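Local coordinates for oxysterol-binding protein homolog 3 (Saccharomyces cerevisiae, PDB 4IC4), which carries sterols and phospholipids, phosphatidylinositol 4-phosphate among them, in the hydrophobic pocket of its OSBP-related domain and transfers lipids between membranes, at residues 87-92 / 189-194; 186-189 / 194-197; 97-102 / 250-255. One frame throughout, in Å; residues are numbered along the deposited sequence.

How the contacts relate
All three contacts lie on one side of the OSBP-related domain, where helices 83-88 and 94-104 meet the curled antiparallel strands of the barrel. Contacts 1 and 2 have centres about 9 Å apart and share Phe189 and Glu194: the hairpin that contact 2 zips together offers the Phe189 ring on which contact 1 rests. Contact 3 is centred about 14 Å from contact 1 and about 13 Å from contact 2. Its helix links it to both: Ala88 CB packs 3.7 Å from Phe97 CB and Leu187 CD2 3.8 Å from Val98 CG2. None belongs to the phosphatidylinositol 4-phosphate site. Contacts 1 and 3 join the helical region to the barrel; contact 2 pairs hairpin strands.

Contact 1: 87-92 / 189-194; sequences KATQRP and FKTTGE
Thr89 and Ala88 lean on the ring of Phe189, joining the type I beta turn Ala88-Arg91, beside helix 83-88, to the hairpin loop between strands 177-189 and 195-199. The ring is best read from its root outward. Phe189 CB lies 3.6 Å from Glu194 O, the carbonyl that accepts the backbone N-H of Phe189 at the neck of the loop. With CG anti to the carbonyl carbon (chi1 -86°), the ring lies between the hairpin and the turn. Its centre sits under the methyl of Thr89: CG2 stands 3.7 Å from the centroid of the Phe189 ring and 7° off its normal, a nearly vertical CH-pi contact over the face. Farther round, Phe189 CE2 meets the backbone at Thr89 CA, 3.8 Å away. At the tip, Phe189 CZ reaches the methyl of Ala88, with CB at 3.7 Å, and this approach is oblique to the ring.

The threonine divides its two branches between the two neighbourhoods. OG1 turns back to hydrogen-bond the carbonyl of Thr86 in the preceding helix; the methyl is left to face the ring while the hydroxyl is held by Thr86 O. The loop itself is shaped by an ST turn, in which Thr192 OG1 accepts from the backbone N of Glu194. No direct hydrogen bond joins the two segments. A water does so instead, donating to Thr89 O at 2.7 Å and hydrogen-bonding Thr191 OG1, also at 2.7 Å.

Contact 2: 186-189 / 194-197; sequences RLKF and ELFE
Phe189 and Phe196 meet at a slant on the apolar side of an antiparallel beta hairpin, their planes 49° apart. Phe196 CE2 sits over one face of the Phe189 ring, displaced toward its rim, and comes within 3.4 Å of Phe189 CZ. Leu187, the hydrogen-bonded partner of Phe196, runs beside it and points the same way, CG anti to its own amide nitrogen, which places Leu187 CD2 3.8 Å from Phe196 CD2. Val98 of helix 94-104 covers both. An alanine in place of Phe189 would probably leave Phe196 CE2 and the Thr89 methyl without the ring they share, opening a gap under the turn.

The reverse face is amphiphilic. Leu195 CD2 crosses the aliphatic stem of Lys188, 3.6 Å from CB, and Arg186 NH1 approaches Glu197 OE1 at 2.7 Å. Backbone bonds Leu187 N to Phe196 O and Phe196 N to Leu187 O fix the register of the two strands. Between Arg186 and Glu197 the salt bridge is short but its hydrogen bond weak, bent to 117° at the hydrogen, with guanidinium and carboxylate planes 66° apart; the pair is probably held mainly by opposite charge.

Contact 3: 97-102 / 250-255; sequences FVSAFA and VSIIPP
Helix 94-104 approaches the barrel strand 247-253 here, and Ser99 is the residue that faces it, meeting Val250 and Ile252. The two aliphatic residues are two apart on the strand, so both come to the helix from the same side while the intervening Ser251 takes the other. Ser99 points its CB toward the strand, and that carbon lies 4.4 Å from Val250 CG1, a loose approach. The hydroxyl is nearer its other neighbour: Ser99 OG stands 4.0 Å from Ile252 CD1. Ile252 does not aim its CB directly at the helix; chi1 (-59°) sends its CG1 branch, and not CG2, to the helix side, where CD1 makes the contact.

Although its neighbours on the strand are hydrocarbon, the buried hydroxyl is not left without polar partners. Ser99 OG lies beside its own backbone N (chi1 -65°), which brings it back along the helix to hydrogen-bond the carbonyl of Ile95, one turn earlier. It also hydrogen-bonds Ser231 OG of strand 230-235, the strand that pairs with 247-253. The serine thus ties the helix to the barrel through one strand and offers only van der Waals contact to the next. The area involved is small, 73 Å² summed over both sides, as befits a short side chain reaching across backbones whose nearest CA atoms, those of Ser99 and Val250, are 8.1 Å apart.

Around this point, strand 247-253 is flanked by strands 230-235 and 263-268, while other sides of the helix carry Phe101 and Ala100 against helix 83-88 and Val98 against Phe196 and Trp198 of strand 195-199.

Contact 1: 87-92 / 189-194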
loop_
_atom_site.group_PDB
_atom_site.type_symbol
_atom_site.label_atom_id
_atom_site.label_comp_id
_atom_site.label_asym_id
_atom_site.label_seq_id
_atom_site.Cartn_x
_atom_site.Cartn_y
_atom_site.Cartn_z
ATOM N N LYS A 87 8.245 -2.699 -17.838
ATOM C CA LYS A 87 9.251 -3.581 -18.427
ATOM C C LYS A 87 8.618 -4.918 -18.800
ATOM O O LYS A 87 8.980 -5.531 -19.809
ATOM C CB LYS A 87 10.403 -3.814 -17.449
ATOM C CG LYS A 87 11.495 -4.722 -17.996
ATOM C CD LYS A 87 12.659 -4.892 -17.025
ATOM C CE LYS A 87 13.438 -3.601 -16.828
ATOM N NZ LYS A 87 12.643 -2.559 -16.127
ATOM N N ALA A 88 7.667 -5.363 -17.986
ATOM C CA ALA A 88 6.987 -6.626 -18.235
ATOM C C ALA A 88 6.291 -6.623 -19.594
ATOM O O ALA A 88 6.330 -7.622 -20.313
ATOM C CB ALA A 88 5.975 -6.907 -17.118
ATOM N N THR A 89 5.664 -5.505 -19.950
ATOM C CA THR A 89 4.959 -5.402 -21.228
ATOM C C THR A 89 5.913 -5.382 -22.415
ATOM O O THR A 89 5.473 -5.419 -23.564
ATOM C CB THR A 89 4.089 -4.120 -21.318
ATOM O OG1 THR A 89 4.933 -2.961 -21.351
ATOM C CG2 THR A 89 3.137 -4.029 -20.133
ATOM N N GLN A 90 7.212 -5.332 -22.143
ATOM C CA GLN A 90 8.206 -5.279 -23.210
ATOM C C GLN A 90 9.094 -6.521 -23.264
ATOM O O GLN A 90 10.006 -6.603 -24.088
ATOM C CB GLN A 90 9.068 -4.026 -23.032
ATOM C CG GLN A 90 8.250 -2.764 -22.791
ATOM C CD GLN A 90 9.095 -1.575 -22.371
ATOM O OE1 GLN A 90 10.161 -1.733 -21.776
ATOM N NE2 GLN A 90 8.608 -0.372 -22.660
ATOM N N ARG A 91 8.820 -7.490 -22.396
ATOM C CA ARG A 91 9.608 -8.719 -22.341
ATOM C C ARG A 91 8.807 -9.944 -22.776
ATOM O O ARG A 91 7.581 -9.958 -22.689
ATOM C CB ARG A 91 10.128 -8.929 -20.917
ATOM C CG ARG A 91 11.058 -7.828 -20.433
ATOM C CD ARG A 91 12.494 -8.082 -20.853
ATOM N NE ARG A 91 13.050 -9.245 -20.165
ATOM C CZ ARG A 91 14.325 -9.612 -20.225
ATOM N NH1 ARG A 91 14.738 -10.686 -19.564
ATOM N NH2 ARG A 91 15.191 -8.907 -20.941
ATOM N N PRO A 92 9.498 -10.995 -23.251
ATOM C CA PRO A 92 8.831 -12.222 -23.697
ATOM C C PRO A 92 8.321 -13.093 -22.547
ATOM O O PRO A 92 7.436 -13.927 -22.736
ATOM C CB PRO A 92 9.915 -12.916 -24.515
ATOM C CG PRO A 92 11.161 -12.548 -23.774
ATOM C CD PRO A 92 10.951 -11.071 -23.496
ATOM N N PHE A 189 -2.571 -5.832 -19.091
ATOM C CA PHE A 189 -1.642 -5.264 -20.062
ATOM C C PHE A 189 -2.531 -4.576 -21.096
ATOM O O PHE A 189 -3.378 -5.222 -21.709
ATOM C CB PHE A 189 -0.846 -6.371 -20.760
ATOM C CG PHE A 189 0.383 -6.814 -20.024
ATOM C CD1 PHE A 189 0.604 -6.441 -18.700
ATOM C CD2 PHE A 189 1.328 -7.620 -20.658
ATOM C CE1 PHE A 189 1.748 -6.868 -18.022
ATOM C CE2 PHE A 189 2.469 -8.048 -19.991
ATOM C CZ PHE A 189 2.682 -7.673 -18.672
ATOM N N LYS A 190 -2.357 -3.273 -21.282
ATOM C CA LYS A 190 -3.164 -2.552 -22.256
ATOM C C LYS A 190 -2.575 -2.725 -23.650
ATOM O O LYS A 190 -3.130 -2.250 -24.641
ATOM C CB LYS A 190 -3.260 -1.073 -21.869
ATOM C CG LYS A 190 -4.119 -0.855 -20.627
ATOM C CD LYS A 190 -3.968 0.537 -20.038
ATOM C CE LYS A 190 -4.511 1.613 -20.955
ATOM N NZ LYS A 190 -4.359 2.955 -20.335
ATOM N N THR A 191 -1.451 -3.429 -23.717
ATOM C CA THR A 191 -0.791 -3.694 -24.989
ATOM C C THR A 191 -1.394 -4.932 -25.646
ATOM O O THR A 191 -1.717 -4.919 -26.833
ATOM C CB THR A 191 0.708 -3.968 -24.792
ATOM O OG1 THR A 191 0.869 -4.985 -23.794
ATOM C CG2 THR A 191 1.441 -2.706 -24.367
ATOM N N THR A 192 -1.561 -5.990 -24.858
ATOM C CA THR A 192 -2.075 -7.266 -25.358
ATOM C C THR A 192 -3.364 -7.743 -24.701
ATOM O O THR A 192 -4.016 -8.667 -25.191
ATOM C CB THR A 192 -1.047 -8.367 -25.132
ATOM O OG1 THR A 192 -0.847 -8.519 -23.720
ATOM C CG2 THR A 192 0.278 -8.010 -25.789
ATOM N N GLY A 193 -3.714 -7.138 -23.574
ATOM C CA GLY A 193 -4.911 -7.551 -22.869
ATOM C C GLY A 193 -4.638 -8.688 -21.899
ATOM O O GLY A 193 -5.549 -9.137 -21.204
ATOM N N GLU A 194 -3.395 -9.168 -21.845
ATOM C CA GLU A 194 -3.064 -10.256 -20.929
ATOM C C GLU A 194 -3.337 -9.800 -19.501
ATOM O O GLU A 194 -2.996 -8.677 -19.123
ATOM C CB GLU A 194 -1.597 -10.682 -21.069
ATOM C CG GLU A 194 -1.224 -11.863 -20.167
ATOM C CD GLU A 194 0.181 -12.403 -20.403
ATOM O OE1 GLU A 194 0.561 -13.376 -19.716
ATOM O OE2 GLU A 194 0.912 -11.868 -21.264
HETATM O O HOH W 1 3.119 -6.411 -24.292
#

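Contact 2: 186-189 / 194-197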
loop_
_atom_site.group_PDB
_atom_site.type_symbol
_atom_site.label_atom_id
_atom_site.label_comp_id
_atom_site.label_asym_id
_atom_site.label_seq_id
_atom_site.Cartn_x
_atom_site.Cartn_y
_atom_site.Cartn_z
ATOM N N ARG A 186 -5.660 -6.993 -9.663
ATOM C CA ARG A 186 -5.926 -7.348 -11.049
ATOM C C ARG A 186 -5.171 -6.443 -12.005
ATOM O O ARG A 186 -5.529 -5.277 -12.191
ATOM C CB ARG A 186 -7.427 -7.261 -11.333
ATOM C CG ARG A 186 -8.280 -8.137 -10.423
ATOM C CD ARG A 186 -9.763 -7.979 -10.724
ATOM N NE ARG A 186 -10.598 -8.721 -9.782
ATOM C CZ ARG A 186 -10.640 -10.047 -9.698
ATOM N NH1 ARG A 186 -9.894 -10.790 -10.505
ATOM N NH2 ARG A 186 -11.426 -10.632 -8.805
ATOM N N LEU A 187 -4.132 -7.001 -12.614
ATOM C CA LEU A 187 -3.302 -6.277 -13.559
ATOM C C LEU A 187 -3.705 -6.622 -14.988
ATOM O O LEU A 187 -3.947 -7.784 -15.308
ATOM C CB LEU A 187 -1.834 -6.650 -13.343
ATOM C CG LEU A 187 -0.821 -6.227 -14.407
ATOM C CD1 LEU A 187 -0.677 -4.715 -14.411
ATOM C CD2 LEU A 187 0.516 -6.902 -14.121
ATOM N N LYS A 188 -3.789 -5.603 -15.831
ATOM C CA LYS A 188 -4.127 -5.795 -17.237
ATOM C C LYS A 188 -3.117 -5.094 -18.131
ATOM O O LYS A 188 -2.824 -3.913 -17.946
ATOM C CB LYS A 188 -5.517 -5.233 -17.552
ATOM C CG LYS A 188 -5.818 -5.187 -19.049
ATOM C CD LYS A 188 -7.142 -4.509 -19.351
ATOM C CE LYS A 188 -7.366 -4.407 -20.852
ATOM N NZ LYS A 188 -8.627 -3.687 -21.170
ATOM N N PHE A 189 -2.571 -5.832 -19.091
ATOM C CA PHE A 189 -1.642 -5.264 -20.062
ATOM C C PHE A 189 -2.531 -4.576 -21.096
ATOM O O PHE A 189 -3.378 -5.222 -21.709
ATOM C CB PHE A 189 -0.846 -6.371 -20.760
ATOM C CG PHE A 189 0.383 -6.814 -20.024
ATOM C CD1 PHE A 189 0.604 -6.441 -18.700
ATOM C CD2 PHE A 189 1.328 -7.620 -20.658
ATOM C CE1 PHE A 189 1.748 -6.868 -18.022
ATOM C CE2 PHE A 189 2.469 -8.048 -19.991
ATOM C CZ PHE A 189 2.682 -7.673 -18.672
ATOM N N GLU A 194 -3.395 -9.168 -21.845
ATOM C CA GLU A 194 -3.064 -10.256 -20.929
ATOM C C GLU A 194 -3.337 -9.800 -19.501
ATOM O O GLU A 194 -2.996 -8.677 -19.123
ATOM C CB GLU A 194 -1.597 -10.682 -21.069
ATOM C CG GLU A 194 -1.224 -11.863 -20.167
ATOM C CD GLU A 194 0.181 -12.403 -20.403
ATOM O OE1 GLU A 194 0.561 -13.376 -19.716
ATOM O OE2 GLU A 194 0.912 -11.868 -21.264
ATOM N N LEU A 195 -3.956 -10.672 -18.715
ATOM C CA LEU A 195 -4.289 -10.349 -17.332
ATOM C C LEU A 195 -3.451 -11.144 -16.343
ATOM O O LEU A 195 -3.075 -12.287 -16.603
ATOM C CB LEU A 195 -5.768 -10.643 -17.061
ATOM C CG LEU A 195 -6.808 -10.061 -18.019
ATOM C CD1 LEU A 195 -8.200 -10.503 -17.576
ATOM C CD2 LEU A 195 -6.706 -8.543 -18.044
ATOM N N PHE A 196 -3.158 -10.524 -15.205
ATOM C CA PHE A 196 -2.398 -11.172 -14.143
ATOM C C PHE A 196 -3.160 -10.906 -12.855
ATOM O O PHE A 196 -3.689 -9.814 -12.656
ATOM C CB PHE A 196 -0.993 -10.582 -14.038
ATOM C CG PHE A 196 -0.153 -10.802 -15.259
ATOM C CD1 PHE A 196 0.669 -11.921 -15.367
ATOM C CD2 PHE A 196 -0.196 -9.893 -16.308
ATOM C CE1 PHE A 196 1.440 -12.128 -16.514
ATOM C CE2 PHE A 196 0.570 -10.091 -17.458
ATOM C CZ PHE A 196 1.388 -11.210 -17.558
ATOM N N GLU A 197 -3.222 -11.902 -11.985
ATOM C CA GLU A 197 -3.925 -11.757 -10.720
ATOM C C GLU A 197 -3.155 -12.404 -9.584
ATOM O O GLU A 197 -2.436 -13.387 -9.780
ATOM C CB GLU A 197 -5.316 -12.394 -10.807
ATOM C CG GLU A 197 -6.267 -11.723 -11.777
ATOM C CD GLU A 197 -7.556 -12.505 -11.956
ATOM O OE1 GLU A 197 -8.207 -12.821 -10.938
ATOM O OE2 GLU A 197 -7.920 -12.802 -13.114
#

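Contact 3: 97-102 / 250-255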
loop_
_atom_site.group_PDB
_atom_site.type_symbol
_atom_site.label_atom_id
_atom_site.label_comp_id
_atom_site.label_asym_id
_atom_site.label_seq_id
_atom_site.Cartn_x
_atom_site.Cartn_y
_atom_site.Cartn_z
ATOM N N PHE A 97 8.611 -10.516 -14.419
ATOM C CA PHE A 97 8.639 -9.154 -13.909
ATOM C C PHE A 97 7.397 -8.821 -13.091
ATOM O O PHE A 97 7.460 -8.030 -12.145
ATOM C CB PHE A 97 8.833 -8.175 -15.069
ATOM C CG PHE A 97 10.136 -8.370 -15.786
ATOM C CD1 PHE A 97 10.239 -9.279 -16.833
ATOM C CD2 PHE A 97 11.284 -7.721 -15.348
ATOM C CE1 PHE A 97 11.474 -9.546 -17.427
ATOM C CE2 PHE A 97 12.523 -7.982 -15.934
ATOM C CZ PHE A 97 12.614 -8.896 -16.973
ATOM N N VAL A 98 6.267 -9.423 -13.446
ATOM C CA VAL A 98 5.049 -9.190 -12.679
ATOM C C VAL A 98 5.270 -9.804 -11.295
ATOM O O VAL A 98 4.845 -9.248 -10.283
ATOM C CB VAL A 98 3.816 -9.836 -13.353
ATOM C CG1 VAL A 98 2.596 -9.711 -12.450
ATOM C CG2 VAL A 98 3.542 -9.157 -14.684
ATOM N N SER A 99 5.956 -10.943 -11.249
ATOM C CA SER A 99 6.238 -11.596 -9.976
ATOM C C SER A 99 7.142 -10.704 -9.125
ATOM O O SER A 99 6.931 -10.554 -7.922
ATOM C CB SER A 99 6.912 -12.949 -10.207
ATOM O OG SER A 99 6.030 -13.841 -10.867
ATOM N N ALA A 100 8.155 -10.114 -9.752
ATOM C CA ALA A 100 9.065 -9.225 -9.037
ATOM C C ALA A 100 8.252 -8.064 -8.468
ATOM O O ALA A 100 8.441 -7.656 -7.319
ATOM C CB ALA A 100 10.143 -8.698 -9.988
ATOM N N PHE A 101 7.348 -7.531 -9.281
ATOM C CA PHE A 101 6.507 -6.424 -8.843
ATOM C C PHE A 101 5.654 -6.834 -7.646
ATOM O O PHE A 101 5.554 -6.099 -6.668
ATOM C CB PHE A 101 5.592 -5.964 -9.981
ATOM C CG PHE A 101 4.625 -4.885 -9.577
ATOM C CD1 PHE A 101 5.054 -3.567 -9.432
ATOM C CD2 PHE A 101 3.297 -5.192 -9.306
ATOM C CE1 PHE A 101 4.168 -2.570 -9.019
ATOM C CE2 PHE A 101 2.401 -4.200 -8.892
ATOM C CZ PHE A 101 2.841 -2.885 -8.750
ATOM N N ALA A 102 5.051 -8.018 -7.725
ATOM C CA ALA A 102 4.190 -8.516 -6.658
ATOM C C ALA A 102 4.888 -8.650 -5.309
ATOM O O ALA A 102 4.279 -8.437 -4.262
ATOM C CB ALA A 102 3.590 -9.858 -7.064
ATOM N N VAL A 250 11.282 -18.295 -6.446
ATOM C CA VAL A 250 10.154 -18.172 -7.357
ATOM C C VAL A 250 10.270 -19.232 -8.440
ATOM O O VAL A 250 11.307 -19.354 -9.092
ATOM C CB VAL A 250 10.118 -16.788 -8.037
ATOM C CG1 VAL A 250 8.868 -16.659 -8.900
ATOM C CG2 VAL A 250 10.160 -15.688 -6.987
ATOM N N SER A 251 9.205 -20.003 -8.619
ATOM C CA SER A 251 9.181 -21.043 -9.639
ATOM C C SER A 251 8.178 -20.635 -10.708
ATOM O O SER A 251 6.979 -20.522 -10.435
ATOM C CB SER A 251 8.776 -22.383 -9.021
ATOM O OG SER A 251 9.691 -22.776 -8.015
ATOM N N ILE A 252 8.673 -20.399 -11.919
ATOM C CA ILE A 252 7.826 -19.998 -13.034
ATOM C C ILE A 252 7.435 -21.223 -13.850
ATOM O O ILE A 252 8.297 -21.931 -14.367
ATOM C CB ILE A 252 8.555 -19.002 -13.958
ATOM C CG1 ILE A 252 8.964 -17.755 -13.167
ATOM C CG2 ILE A 252 7.660 -18.625 -15.126
ATOM C CD1 ILE A 252 7.800 -16.974 -12.598
ATOM N N ILE A 253 6.135 -21.462 -13.968
ATOM C CA ILE A 253 5.642 -22.615 -14.707
ATOM C C ILE A 253 4.748 -22.212 -15.874
ATOM O O ILE A 253 3.578 -21.879 -15.684
ATOM C CB ILE A 253 4.842 -23.558 -13.779
ATOM C CG1 ILE A 253 5.706 -23.969 -12.584
ATOM C CG2 ILE A 253 4.389 -24.789 -14.551
ATOM C CD1 ILE A 253 6.947 -24.755 -12.956
ATOM N N PRO A 254 5.293 -22.234 -17.099
ATOM C CA PRO A 254 4.516 -21.868 -18.285
ATOM C C PRO A 254 3.559 -22.999 -18.648
ATOM O O PRO A 254 3.813 -24.159 -18.327
ATOM C CB PRO A 254 5.592 -21.657 -19.344
ATOM C CG PRO A 254 6.614 -22.681 -18.964
ATOM C CD PRO A 254 6.693 -22.523 -17.459
ATOM N N PRO A 255 2.442 -22.675 -19.312
ATOM C CA PRO A 255 1.488 -23.721 -19.687
ATOM C C PRO A 255 2.043 -24.599 -20.802
ATOM O O PRO A 255 2.923 -24.180 -21.556
ATOM C CB PRO A 255 0.267 -22.924 -20.128
ATOM C CG PRO A 255 0.884 -21.716 -20.754
ATOM C CD PRO A 255 1.976 -21.353 -19.767
#